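Local coordinates for Lmo0135 protein (Listeria monocytogenes EGD-e, PDB 5ISU) that serves as the substrate-binding protein of an ABC transporter and probably binds peptides for uptake, at residues T74-L79 and T132-L137; W85-P90 and K156-G161; D95-V100 and V125-D130; S280-R285 and A325-L330. All coordinates share one frame; numbering follows the deposited sequence. Where two conformers were deposited one is given.

Contact 1 (T74-L79 and T132-L137); sequences TYTVKL and TVKFTL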
loop_
_atom_site.group_PDB
_atom_site.type_symbol
_atom_site.label_atom_id
_atom_site.label_comp_id
_atom_site.label_asym_id
_atom_site.label_seq_id
_atom_site.Cartn_x
_atom_site.Cartn_y
_atom_site.Cartn_z
ATOM N N THR A 74 21.106 6.008 16.959
ATOM C CA THR A 74 20.390 5.345 18.048
ATOM C C THR A 74 18.924 5.801 18.198
ATOM O O THR A 74 18.646 6.970 18.461
ATOM C CB THR A 74 21.142 5.540 19.378
ATOM O OG1 THR A 74 22.496 5.078 19.231
ATOM C CG2 THR A 74 20.478 4.755 20.506
ATOM N N TYR A 75 18.002 4.857 18.027
ATOM C CA TYR A 75 16.571 5.093 18.154
ATOM C C TYR A 75 16.086 4.411 19.431
ATOM O O TYR A 75 16.199 3.207 19.573
ATOM C CB TYR A 75 15.818 4.523 16.939
ATOM C CG TYR A 75 16.081 5.244 15.625
ATOM C CD1 TYR A 75 17.316 5.175 14.995
ATOM C CD2 TYR A 75 15.072 5.953 14.990
ATOM C CE1 TYR A 75 17.552 5.839 13.786
ATOM C CE2 TYR A 75 15.292 6.610 13.787
ATOM C CZ TYR A 75 16.528 6.551 13.182
ATOM O OH TYR A 75 16.725 7.210 11.981
ATOM N N THR A 76 15.524 5.185 20.344
ATOM C CA THR A 76 15.027 4.667 21.601
ATOM C C THR A 76 13.508 4.749 21.647
ATOM O O THR A 76 12.932 5.839 21.536
ATOM C CB THR A 76 15.597 5.482 22.768
ATOM O OG1 THR A 76 17.023 5.435 22.728
ATOM C CG2 THR A 76 15.128 4.939 24.097
ATOM N N VAL A 77 12.866 3.595 21.829
ATOM C CA VAL A 77 11.408 3.501 21.920
ATOM C C VAL A 77 10.994 3.133 23.348
ATOM O O VAL A 77 11.468 2.135 23.900
ATOM C CB VAL A 77 10.846 2.398 20.978
ATOM C CG1 VAL A 77 9.327 2.305 21.094
ATOM C CG2 VAL A 77 11.249 2.657 19.535
ATOM N N LYS A 78 10.112 3.941 23.930
ATOM C CA LYS A 78 9.555 3.693 25.259
ATOM C C LYS A 78 8.137 3.149 25.057
ATOM O O LYS A 78 7.354 3.744 24.328
ATOM C CB LYS A 78 9.461 4.989 26.067
ATOM C CG LYS A 78 10.754 5.550 26.664
ATOM C CD LYS A 78 11.269 4.707 27.824
ATOM C CE LYS A 78 12.229 5.486 28.724
ATOM N NZ LYS A 78 13.414 6.071 28.032
ATOM N N LEU A 79 7.808 2.041 25.721
ATOM C CA LEU A 79 6.472 1.417 25.633
ATOM C C LEU A 79 5.559 1.883 26.747
ATOM O O LEU A 79 6.011 2.367 27.763
ATOM C CB LEU A 79 6.579 -0.117 25.746
ATOM C CG LEU A 79 7.360 -0.904 24.687
ATOM C CD1 LEU A 79 7.281 -2.402 24.939
ATOM C CD2 LEU A 79 6.816 -0.593 23.306
ATOM N N THR A 132 11.533 -0.338 27.591
ATOM C CA THR A 132 12.497 0.438 26.796
ATOM C C THR A 132 13.275 -0.421 25.802
ATOM O O THR A 132 14.008 -1.319 26.193
ATOM C CB THR A 132 13.513 1.182 27.704
ATOM O OG1 THR A 132 12.823 2.028 28.635
ATOM C CG2 THR A 132 14.509 2.038 26.866
ATOM N N VAL A 133 13.130 -0.108 24.522
ATOM C CA VAL A 133 13.833 -0.793 23.435
ATOM C C VAL A 133 14.818 0.205 22.828
ATOM O O VAL A 133 14.440 1.348 22.548
ATOM C CB VAL A 133 12.860 -1.214 22.312
ATOM C CG1 VAL A 133 13.556 -2.111 21.309
ATOM C CG2 VAL A 133 11.648 -1.935 22.880
ATOM N N LYS A 134 16.074 -0.212 22.641
ATOM C CA LYS A 134 17.114 0.650 22.053
ATOM C C LYS A 134 17.615 -0.000 20.771
ATOM O O LYS A 134 18.093 -1.140 20.803
ATOM C CB LYS A 134 18.299 0.816 23.003
ATOM C CG LYS A 134 19.367 1.770 22.489
ATOM C CD LYS A 134 20.762 1.448 23.005
ATOM C CE LYS A 134 20.895 1.622 24.501
ATOM N NZ LYS A 134 22.267 1.264 24.956
ATOM N N PHE A 135 17.496 0.717 19.652
ATOM C CA PHE A 135 17.982 0.249 18.363
ATOM C C PHE A 135 19.254 1.024 18.055
ATOM O O PHE A 135 19.279 2.248 18.190
ATOM C CB PHE A 135 17.009 0.567 17.215
ATOM C CG PHE A 135 15.674 -0.133 17.285
ATOM C CD1 PHE A 135 14.605 0.454 17.933
ATOM C CD2 PHE A 135 15.474 -1.333 16.625
ATOM C CE1 PHE A 135 13.358 -0.159 17.960
ATOM C CE2 PHE A 135 14.238 -1.961 16.649
ATOM C CZ PHE A 135 13.174 -1.375 17.320
ATOM N N THR A 136 20.288 0.317 17.624
ATOM C CA THR A 136 21.555 0.934 17.267
ATOM C C THR A 136 21.880 0.555 15.824
ATOM O O THR A 136 22.139 -0.613 15.525
ATOM C CB THR A 136 22.675 0.504 18.225
ATOM O OG1 THR A 136 22.569 -0.902 18.480
ATOM C CG2 THR A 136 22.556 1.243 19.555
ATOM N N LEU A 137 21.818 1.545 14.933
ATOM C CA LEU A 137 22.097 1.340 13.513
ATOM C C LEU A 137 23.567 1.373 13.270
ATOM O O LEU A 137 24.267 2.102 13.966
ATOM C CB LEU A 137 21.502 2.468 12.665
ATOM C CG LEU A 137 19.996 2.600 12.610
ATOM C CD1 LEU A 137 19.629 3.793 11.749
ATOM C CD2 LEU A 137 19.382 1.336 12.062
#

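Contact 2 (W85-P90 and K156-G161); sequences WHDGKP and KHIFEG. With EDO (1,2-ethanediol), chain B.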
loop_
_atom_site.group_PDB
_atom_site.type_symbol
_atom_site.label_atom_id
_atom_site.label_comp_id
_atom_site.label_asym_id
_atom_site.label_seq_id
_atom_site.Cartn_x
_atom_site.Cartn_y
_atom_site.Cartn_z
ATOM N N TRP A 85 -0.844 -9.245 26.241
ATOM C CA TRP A 85 -1.271 -9.967 25.044
ATOM C C TRP A 85 -2.650 -10.549 25.370
ATOM O O TRP A 85 -3.088 -10.475 26.531
ATOM C CB TRP A 85 -0.309 -11.123 24.714
ATOM C CG TRP A 85 1.023 -10.695 24.325
ATOM C CD1 TRP A 85 2.134 -10.664 25.110
ATOM C CD2 TRP A 85 1.421 -10.206 23.035
ATOM N NE1 TRP A 85 3.205 -10.200 24.390
ATOM C CE2 TRP A 85 2.796 -9.908 23.111
ATOM C CE3 TRP A 85 0.748 -9.999 21.826
ATOM C CZ2 TRP A 85 3.521 -9.419 22.020
ATOM C CZ3 TRP A 85 1.466 -9.511 20.733
ATOM C CH2 TRP A 85 2.852 -9.230 20.844
ATOM N N HIS A 86 -3.313 -11.158 24.377
ATOM C CA HIS A 86 -4.675 -11.704 24.572
ATOM C C HIS A 86 -4.803 -12.844 25.586
ATOM O O HIS A 86 -5.871 -13.059 26.139
ATOM C CB HIS A 86 -5.308 -12.127 23.235
ATOM C CG HIS A 86 -5.515 -10.989 22.292
ATOM N ND1 HIS A 86 -5.491 -11.133 20.921
ATOM C CD2 HIS A 86 -5.662 -9.665 22.529
ATOM C CE1 HIS A 86 -5.673 -9.955 20.357
ATOM N NE2 HIS A 86 -5.781 -9.046 21.311
ATOM N N ASP A 87 -3.709 -13.563 25.822
ATOM C CA ASP A 87 -3.693 -14.660 26.786
ATOM C C ASP A 87 -3.248 -14.214 28.189
ATOM O O ASP A 87 -3.031 -15.058 29.058
ATOM C CB ASP A 87 -2.827 -15.817 26.255
ATOM C CG ASP A 87 -1.417 -15.377 25.894
ATOM O OD1 ASP A 87 -1.032 -14.238 26.256
ATOM O OD2 ASP A 87 -0.686 -16.174 25.250
ATOM N N GLY A 88 -3.093 -12.902 28.403
ATOM C CA GLY A 88 -2.753 -12.365 29.721
ATOM C C GLY A 88 -1.281 -12.134 30.035
ATOM O O GLY A 88 -0.969 -11.491 31.041
ATOM N N LYS A 89 -0.378 -12.682 29.215
ATOM C CA LYS A 89 1.062 -12.476 29.411
ATOM C C LYS A 89 1.410 -11.021 29.130
ATOM O O LYS A 89 0.769 -10.384 28.297
ATOM C CB LYS A 89 1.893 -13.365 28.480
ATOM C CG LYS A 89 1.904 -14.850 28.833
ATOM C CD LYS A 89 2.536 -15.188 30.197
ATOM C CE LYS A 89 3.986 -14.690 30.377
ATOM N NZ LYS A 89 5.006 -15.249 29.438
ATOM N N PRO A 90 2.394 -10.476 29.861
ATOM C CA PRO A 90 2.815 -9.101 29.624
ATOM C C PRO A 90 3.414 -8.876 28.241
ATOM O O PRO A 90 4.002 -9.792 27.670
ATOM C CB PRO A 90 3.914 -8.885 30.674
ATOM C CG PRO A 90 3.562 -9.795 31.778
ATOM C CD PRO A 90 2.917 -10.994 31.139
ATOM N N LYS A 156 6.893 -13.365 22.174
ATOM C CA LYS A 156 8.045 -14.217 22.397
ATOM C C LYS A 156 7.610 -15.544 23.052
ATOM O O LYS A 156 7.975 -16.626 22.576
ATOM C CB LYS A 156 9.070 -13.461 23.260
ATOM C CG LYS A 156 10.353 -14.208 23.640
ATOM C CD LYS A 156 11.259 -13.275 24.441
ATOM C CE LYS A 156 12.496 -13.962 25.015
ATOM N NZ LYS A 156 13.428 -14.470 23.970
ATOM N N HIS A 157 6.765 -15.466 24.086
ATOM C CA HIS A 157 6.324 -16.683 24.776
ATOM C C HIS A 157 5.621 -17.709 23.851
ATOM O O HIS A 157 5.554 -18.891 24.170
ATOM C CB HIS A 157 5.445 -16.346 25.993
ATOM C CG HIS A 157 4.059 -15.899 25.643
ATOM N ND1 HIS A 157 3.762 -14.603 25.282
ATOM C CD2 HIS A 157 2.888 -16.577 25.622
ATOM C CE1 HIS A 157 2.469 -14.509 25.026
ATOM N NE2 HIS A 157 1.913 -15.688 25.239
ATOM N N ILE A 158 5.124 -17.244 22.710
ATOM C CA ILE A 158 4.451 -18.103 21.731
ATOM C C ILE A 158 5.418 -18.642 20.664
ATOM O O ILE A 158 5.401 -19.827 20.359
ATOM C CB ILE A 158 3.324 -17.331 20.987
ATOM C CG1 ILE A 158 2.243 -16.820 21.960
ATOM C CG2 ILE A 158 2.672 -18.186 19.903
ATOM C CD1 ILE A 158 1.523 -17.887 22.753
ATOM N N PHE A 159 6.237 -17.773 20.084
ATOM C CA PHE A 159 7.136 -18.186 18.973
ATOM C C PHE A 159 8.610 -18.495 19.290
ATOM O O PHE A 159 9.337 -18.939 18.412
ATOM C CB PHE A 159 7.041 -17.183 17.835
ATOM C CG PHE A 159 5.679 -17.110 17.226
ATOM C CD1 PHE A 159 5.274 -18.061 16.308
ATOM C CD2 PHE A 159 4.807 -16.083 17.561
ATOM C CE1 PHE A 159 4.015 -17.997 15.728
ATOM C CE2 PHE A 159 3.554 -16.009 16.992
ATOM C CZ PHE A 159 3.150 -16.967 16.072
ATOM N N GLU A 160 9.046 -18.276 20.524
ATOM C CA GLU A 160 10.410 -18.604 20.921
ATOM C C GLU A 160 10.655 -20.117 20.728
ATOM O O GLU A 160 9.879 -20.941 21.212
ATOM C CB GLU A 160 10.603 -18.220 22.386
ATOM C CG GLU A 160 12.000 -18.418 22.952
ATOM C CD GLU A 160 12.072 -18.018 24.416
ATOM O OE1 GLU A 160 11.144 -18.380 25.177
ATOM O OE2 GLU A 160 13.061 -17.351 24.805
ATOM N N GLY A 161 11.712 -20.469 19.992
ATOM C CA GLY A 161 12.047 -21.871 19.725
ATOM C C GLY A 161 11.281 -22.522 18.573
ATOM O O GLY A 161 11.382 -23.736 18.367
HETATM C C1 EDO B . 15.695 -14.104 20.720
HETATM O O1 EDO B . 15.582 -14.273 19.304
HETATM C C2 EDO B . 15.752 -12.619 21.044
HETATM O O2 EDO B . 14.958 -12.343 22.197
#

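Contact 3 (D95-V100 and V125-D130); sequences DVVFTV and VEAVDD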
loop_
_atom_site.group_PDB
_atom_site.type_symbol
_atom_site.label_atom_id
_atom_site.label_comp_id
_atom_site.label_asym_id
_atom_site.label_seq_id
_atom_site.Cartn_x
_atom_site.Cartn_y
_atom_site.Cartn_z
ATOM N N ASP A 95 9.532 -8.677 23.740
ATOM C CA ASP A 95 8.745 -9.080 22.574
ATOM C C ASP A 95 9.221 -8.301 21.334
ATOM O O ASP A 95 9.349 -8.864 20.241
ATOM C CB ASP A 95 7.263 -8.830 22.819
ATOM C CG ASP A 95 6.695 -9.724 23.892
ATOM O OD1 ASP A 95 6.767 -10.964 23.722
ATOM O OD2 ASP A 95 6.132 -9.183 24.879
ATOM N N VAL A 96 9.501 -7.014 21.515
ATOM C CA VAL A 96 10.001 -6.182 20.423
ATOM C C VAL A 96 11.346 -6.723 19.961
ATOM O O VAL A 96 11.545 -6.931 18.779
ATOM C CB VAL A 96 10.137 -4.705 20.841
ATOM C CG1 VAL A 96 10.698 -3.871 19.693
ATOM C CG2 VAL A 96 8.780 -4.157 21.301
ATOM N N VAL A 97 12.250 -6.971 20.908
ATOM C CA VAL A 97 13.578 -7.517 20.604
ATOM C C VAL A 97 13.457 -8.849 19.886
ATOM O O VAL A 97 14.149 -9.087 18.882
ATOM C CB VAL A 97 14.419 -7.727 21.881
ATOM C CG1 VAL A 97 15.741 -8.436 21.570
ATOM C CG2 VAL A 97 14.690 -6.400 22.572
ATOM N N PHE A 98 12.601 -9.720 20.417
ATOM C CA PHE A 98 12.394 -11.024 19.813
ATOM C C PHE A 98 11.845 -10.897 18.397
ATOM O O PHE A 98 12.260 -11.632 17.502
ATOM C CB PHE A 98 11.457 -11.909 20.660
ATOM C CG PHE A 98 10.959 -13.114 19.920
ATOM C CD1 PHE A 98 11.745 -14.247 19.815
ATOM C CD2 PHE A 98 9.731 -13.090 19.281
ATOM C CE1 PHE A 98 11.307 -15.346 19.108
ATOM C CE2 PHE A 98 9.281 -14.183 18.561
ATOM C CZ PHE A 98 10.072 -15.315 18.474
ATOM N N THR A 99 10.918 -9.974 18.190
ATOM C CA THR A 99 10.334 -9.816 16.853
ATOM C C THR A 99 11.390 -9.405 15.815
ATOM O O THR A 99 11.450 -9.988 14.728
ATOM C CB THR A 99 9.154 -8.828 16.817
ATOM O OG1 THR A 99 8.146 -9.222 17.770
ATOM C CG2 THR A 99 8.538 -8.820 15.429
ATOM N N VAL A 100 12.237 -8.443 16.170
ATOM C CA VAL A 100 13.281 -7.975 15.258
ATOM C C VAL A 100 14.279 -9.091 14.959
ATOM O O VAL A 100 14.668 -9.272 13.807
ATOM C CB VAL A 100 14.033 -6.743 15.807
ATOM C CG1 VAL A 100 15.253 -6.390 14.933
ATOM C CG2 VAL A 100 13.100 -5.564 15.925
ATOM N N VAL A 125 19.468 -4.530 18.443
ATOM C CA VAL A 125 18.330 -4.165 19.269
ATOM C C VAL A 125 18.539 -4.725 20.673
ATOM O O VAL A 125 19.062 -5.823 20.841
ATOM C CB VAL A 125 17.002 -4.612 18.623
ATOM C CG1 VAL A 125 16.922 -6.129 18.487
ATOM C CG2 VAL A 125 15.833 -4.080 19.424
ATOM N N GLU A 126 18.102 -3.971 21.674
ATOM C CA GLU A 126 18.328 -4.329 23.069
ATOM C C GLU A 126 17.191 -3.837 23.956
ATOM O O GLU A 126 16.638 -2.761 23.730
ATOM C CB GLU A 126 19.656 -3.679 23.511
ATOM C CG GLU A 126 20.094 -3.929 24.944
ATOM C CD GLU A 126 21.324 -3.114 25.353
ATOM O OE1 GLU A 126 21.805 -2.252 24.570
ATOM O OE2 GLU A 126 21.804 -3.326 26.488
ATOM N N ALA A 127 16.848 -4.644 24.957
ATOM C CA ALA A 127 15.805 -4.317 25.927
ATOM C C ALA A 127 16.461 -3.707 27.161
ATOM O O ALA A 127 16.882 -4.430 28.044
ATOM C CB ALA A 127 15.036 -5.571 26.320
ATOM N N VAL A 128 16.545 -2.385 27.232
ATOM C CA VAL A 128 17.158 -1.742 28.399
ATOM C C VAL A 128 16.342 -2.074 29.663
ATOM O O VAL A 128 16.918 -2.351 30.713
ATOM C CB VAL A 128 17.285 -0.208 28.229
ATOM C CG1 VAL A 128 17.994 0.407 29.436
ATOM C CG2 VAL A 128 18.041 0.132 26.946
ATOM N N ASP A 129 15.012 -2.035 29.537
ATOM C CA ASP A 129 14.063 -2.357 30.616
ATOM C C ASP A 129 12.931 -3.106 29.967
ATOM O O ASP A 129 12.947 -3.361 28.765
ATOM C CB ASP A 129 13.398 -1.097 31.196
ATOM C CG ASP A 129 14.371 -0.056 31.653
ATOM O OD1 ASP A 129 15.413 -0.407 32.248
ATOM O OD2 ASP A 129 14.056 1.139 31.463
ATOM N N ASP A 130 11.912 -3.404 30.766
ATOM C CA ASP A 130 10.697 -4.000 30.238
ATOM C C ASP A 130 9.950 -3.010 29.339
ATOM O O ASP A 130 9.278 -3.435 28.401
ATOM C CB ASP A 130 9.773 -4.484 31.362
ATOM C CG ASP A 130 10.174 -5.847 31.918
ATOM O OD1 ASP A 130 10.989 -6.544 31.278
ATOM O OD2 ASP A 130 9.632 -6.247 32.976
#

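Contact 4 (S280-R285 and A325-L330); sequences SYALDR and AKAKKL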
loop_
_atom_site.group_PDB
_atom_site.type_symbol
_atom_site.label_atom_id
_atom_site.label_comp_id
_atom_site.label_asym_id
_atom_site.label_seq_id
_atom_site.Cartn_x
_atom_site.Cartn_y
_atom_site.Cartn_z
ATOM N N SER A 280 2.673 11.304 -23.666
ATOM C CA SER A 280 2.216 11.937 -22.438
ATOM C C SER A 280 1.365 13.153 -22.835
ATOM O O SER A 280 0.225 13.336 -22.356
ATOM C CB SER A 280 3.407 12.364 -21.564
ATOM O OG SER A 280 4.229 11.256 -21.266
ATOM N N TYR A 281 1.924 13.981 -23.702
ATOM C CA TYR A 281 1.218 15.163 -24.216
ATOM C C TYR A 281 -0.093 14.857 -24.935
ATOM O O TYR A 281 -0.922 15.742 -25.094
ATOM C CB TYR A 281 2.101 15.954 -25.187
ATOM C CG TYR A 281 3.110 16.874 -24.547
ATOM C CD1 TYR A 281 2.690 17.998 -23.836
ATOM C CD2 TYR A 281 4.480 16.695 -24.745
ATOM C CE1 TYR A 281 3.607 18.875 -23.274
ATOM C CE2 TYR A 281 5.403 17.581 -24.202
ATOM C CZ TYR A 281 4.959 18.665 -23.468
ATOM O OH TYR A 281 5.870 19.531 -22.923
ATOM N N ALA A 282 -0.270 13.632 -25.415
ATOM C CA ALA A 282 -1.515 13.274 -26.089
ATOM C C ALA A 282 -2.674 13.036 -25.109
ATOM O O ALA A 282 -3.827 12.948 -25.531
ATOM C CB ALA A 282 -1.304 12.028 -26.945
ATOM N N LEU A 283 -2.366 12.966 -23.813
ATOM C CA LEU A 283 -3.352 12.612 -22.801
ATOM C C LEU A 283 -3.794 13.754 -21.897
ATOM O O LEU A 283 -3.085 14.746 -21.747
ATOM C CB LEU A 283 -2.765 11.500 -21.926
ATOM C CG LEU A 283 -2.187 10.277 -22.649
ATOM C CD1 LEU A 283 -1.509 9.336 -21.669
ATOM C CD2 LEU A 283 -3.263 9.539 -23.430
ATOM N N ASP A 284 -4.980 13.580 -21.303
ATOM C CA ASP A 284 -5.564 14.538 -20.336
ATOM C C ASP A 284 -6.128 13.786 -19.142
ATOM O O ASP A 284 -7.095 13.028 -19.262
ATOM C CB ASP A 284 -6.655 15.408 -20.945
ATOM C CG ASP A 284 -7.343 16.287 -19.901
ATOM O OD1 ASP A 284 -8.138 15.769 -19.085
ATOM O OD2 ASP A 284 -7.087 17.505 -19.893
ATOM N N ARG A 285 -5.554 14.056 -17.986
ATOM C CA ARG A 285 -5.928 13.372 -16.761
ATOM C C ARG A 285 -7.392 13.426 -16.334
ATOM O O ARG A 285 -7.920 12.397 -15.944
ATOM C CB ARG A 285 -5.032 13.852 -15.621
ATOM C CG ARG A 285 -3.615 13.336 -15.776
ATOM C CD ARG A 285 -2.686 13.853 -14.716
ATOM N NE ARG A 285 -1.359 13.248 -14.876
ATOM C CZ ARG A 285 -0.373 13.738 -15.642
ATOM N NH1 ARG A 285 0.793 13.101 -15.714
ATOM N NH2 ARG A 285 -0.530 14.857 -16.340
ATOM N N ALA A 325 -1.023 19.014 -30.729
ATOM C CA ALA A 325 -0.170 19.592 -31.782
ATOM C C ALA A 325 1.316 19.362 -31.466
ATOM O O ALA A 325 2.092 18.957 -32.346
ATOM C CB ALA A 325 -0.463 21.076 -31.980
ATOM N N LYS A 326 1.704 19.596 -30.213
ATOM C CA LYS A 326 3.097 19.391 -29.806
ATOM C C LYS A 326 3.429 17.908 -29.813
ATOM O O LYS A 326 4.563 17.527 -30.104
ATOM C CB LYS A 326 3.378 19.981 -28.430
ATOM C CG LYS A 326 4.844 19.903 -28.043
ATOM C CD LYS A 326 5.109 20.586 -26.717
ATOM C CE LYS A 326 6.600 20.632 -26.416
ATOM N NZ LYS A 326 6.890 21.291 -25.109
ATOM N N ALA A 327 2.440 17.076 -29.494
ATOM C CA ALA A 327 2.631 15.633 -29.518
ATOM C C ALA A 327 2.968 15.175 -30.923
ATOM O O ALA A 327 3.825 14.314 -31.093
ATOM C CB ALA A 327 1.398 14.904 -29.021
ATOM N N LYS A 328 2.281 15.738 -31.921
ATOM C CA LYS A 328 2.552 15.412 -33.335
ATOM C C LYS A 328 3.994 15.795 -33.707
ATOM O O LYS A 328 4.668 15.063 -34.421
ATOM C CB LYS A 328 1.515 16.058 -34.276
ATOM C CG LYS A 328 0.151 15.365 -34.239
ATOM C CD LYS A 328 -0.914 16.038 -35.109
ATOM C CE LYS A 328 -1.352 17.385 -34.535
ATOM N NZ LYS A 328 -2.454 18.066 -35.288
ATOM N N LYS A 329 4.443 16.945 -33.208
ATOM C CA LYS A 329 5.824 17.409 -33.401
ATOM C C LYS A 329 6.853 16.417 -32.855
ATOM O O LYS A 329 7.836 16.109 -33.521
ATOM C CB LYS A 329 6.039 18.784 -32.725
ATOM C CG LYS A 329 6.020 19.999 -33.648
ATOM C CD LYS A 329 7.415 20.213 -34.238
ATOM C CE LYS A 329 7.501 21.415 -35.170
ATOM N NZ LYS A 329 6.755 21.208 -36.441
ATOM N N LEU A 330 6.614 15.924 -31.646
ATOM C CA LEU A 330 7.543 14.998 -30.992
ATOM C C LEU A 330 7.596 13.602 -31.623
ATOM O O LEU A 330 8.682 13.011 -31.749
ATOM C CB LEU A 330 7.234 14.919 -29.496
ATOM C CG LEU A 330 7.638 16.202 -28.765
ATOM C CD1 LEU A 330 6.863 16.375 -27.473
ATOM C CD2 LEU A 330 9.144 16.237 -28.520
#

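Contact 1 (T74-L79 and T132-L137)
The backbone N of F135 donates to Y75 O over 2.8 Å, and the bond is almost straight (173° at the hydrogen). Y75 N returns a more bent bond to F135 O at 2.9 Å. V77 and V133 form the next hydrogen-bonded pair, with V77 N 2.8 Å from V133 O and V133 N bonded back to V77 O. T74 with T136, T76 with K134, and K78 with T132 are the non-hydrogen-bonded pairs. At the first of these, T74 CA makes a CA-H...O contact with F135 O at 3.3 Å.

Y75, V77, V133 and F135 share one face of the sheet. F135 has chi1 at -65°, which sets CG beside the backbone N and turns a ring edge to V77. There V77 CG2 lies 3.9 Å from F135 CE1. L137 CD1 reaches the Y75 ring obliquely, 3.6 Å from CE1. Beyond them F144 meets the rings of both Y75 and F135 edge-to-face.

Threonines and lysines occupy the other face. K78, bent at chi2 and chi4, runs alongside T132 and brings its CD to 3.2 Å from T132 OG1. The hydrogen bond of that hydroxyl goes to D129. The side chains of T74 and K134 cross at an angle, with T74 CG2 3.8 Å from K134 CG.

This is a regular antiparallel ladder. It joins two inner strands of a five-stranded sheet, with 63-68 beyond one and 121-129 beyond the other.

Contact 2 (W85-P90 and K156-G161)
The imidazole of H157 lies between K89 on one face and I158 of its own helix on the other, with the D87 carboxylate at its edge. K89 CG sits over the middle of the ring, 3.7 Å from the centroid, a CH-pi contact. I158 CG1 is 3.5 Å above the opposite face, shifted toward the rim. The indole of W85 also comes near the ring edge, its CD1 3.9 Å from H157 CE1. The W85 five-membered ring and the imidazole are oblique, with planes 58° apart.

The main polar bond runs from H157 NE2 to D87 OD2, at 2.6 Å and 170° at the hydrogen. OD2 lies nearly in the ring plane and accepts through its syn lone pair. D87 has its CG between the backbone N and the carbonyl carbon (chi1 55°), which sends the carboxylate across to the histidine. A weak bond from K89 N to D87 OD1, 3.4 Å long, ties the other oxygen to the residue just after the type I beta turn W85-G88. The indole is fixed too, for W85 NE1 is hydrogen-bonded to D95.

K156 NZ turns to its own segment and forms a salt bridge with E160 OE2, just past the helix, at 3.0 Å. It also donates to an ethanediol, probably from the crystallisation liquor.

The short His-carboxylate bond lies at the protein surface. The carboxylate would probably favour a protonated H157, whereas K89 NZ, 4.4 Å from H157 ND1, might work against it.

Contact 3 (D95-V100 and V125-D130)
V97 and V100 of the helix pack on V125 and A127 of the strand. This is helix-on-sheet packing. Helix 93-104 lies on an antiparallel sheet. Its residues 95-100 run almost antiparallel to 125-127; the axes of these two segments are 7.8 Å apart at closest, with a crossing angle of -158°.

The contacts between side chains are all apolar. V125 CG1 stands between the backbone N and the carbonyl carbon (chi1 63°), and from there it touches both helix valines. It meets V100 CG1 tip to tip at 3.9 Å. V97 CG1 comes in obliquely to the same methyl, at 4.0 Å. The other branch of V97 serves the next part of the strand, with CG2 3.9 Å from A127 CB.

Side chain meets backbone at one place. V97 CG2 also rests against the peptide between E126 and A127, 3.7 Å from A127 N. No hydrogen bond joins the two segments. E126 points away from the helix, and its carboxylate makes a long, weak ion pair with K134. V133 and F135 of the neighbouring strand continue the apolar layer beside V125, under V96 and V100.

Polar bonds instead hold the helix itself and its far side. The D95 carboxylate is hydrogen-bonded to T92 and K156. D95 O takes two bonds from T99, which arrive from opposite faces of the carbonyl plane: T99 N at 2.8 Å, and T99 OG1 also at 2.8 Å.

Contact 4 (S280-R285 and A325-L330)
Y281 carries nearly all of this contact, and its hydroxyl accepts a hydrogen bond from K326 NZ at 3.0 Å. The lysine lies over one face of the ring. Its CD is 4.0 Å from the ring centroid and 21° off the normal, a CH-pi contact displaced toward the rim. K326 reaches this far because CG is anti to its backbone N (chi1 -174°) and the rest of the chain is extended. From CD over the face, the chain carries the ammonium on to the phenol oxygen.

L330 approaches the ring obliquely, one turn further along the helix. Its CD1 is 3.6 Å from Y281 CD2. At the root of the tyrosine, A327 CB touches Y281 CB at 4.0 Å. A327 CB also faces A282 CB, at 4.5 Å.

The small A327 lets the backbones come close, with the CA atoms of Y281 and A327 5.5 Å apart. This is helix-to-helix packing, in which the end region of helix 273-281, with A282, meets one side of helix 324-334.

Further out, Y320 meets the Y281 ring edge-to-face, and a backbone hydrogen bond links Y281 with D323. D323 OD1 also accepts from K326 N, near the start of the lysine's helix. The A282 carbonyl is hydrogen-bonded to Q363 of helix 351-365. Past the turn, D284 is the N-cap of helix 285-292, where its OD1 accepts from E287 N.

Contacts 1, 2 and 3 lie on the same side of the chain's centre. Contact 4 is on the opposite side, with its centre about 52 to 60 Å from theirs. Contacts 1 and 3 share one sheet through the neighbouring strands 132-136 and 121-129, and V133 packs on both V96 and V125. D95 ties contact 3 to contact 2. Contact 1 is partly buried and rests on backbone hydrogen bonds. Contact 3 is a surface contact of methyl groups. Contact 2, also at the surface, centres on a His-carboxylate bond. The largely buried contact 4 sets one lysine bond beside apolar packing between helices.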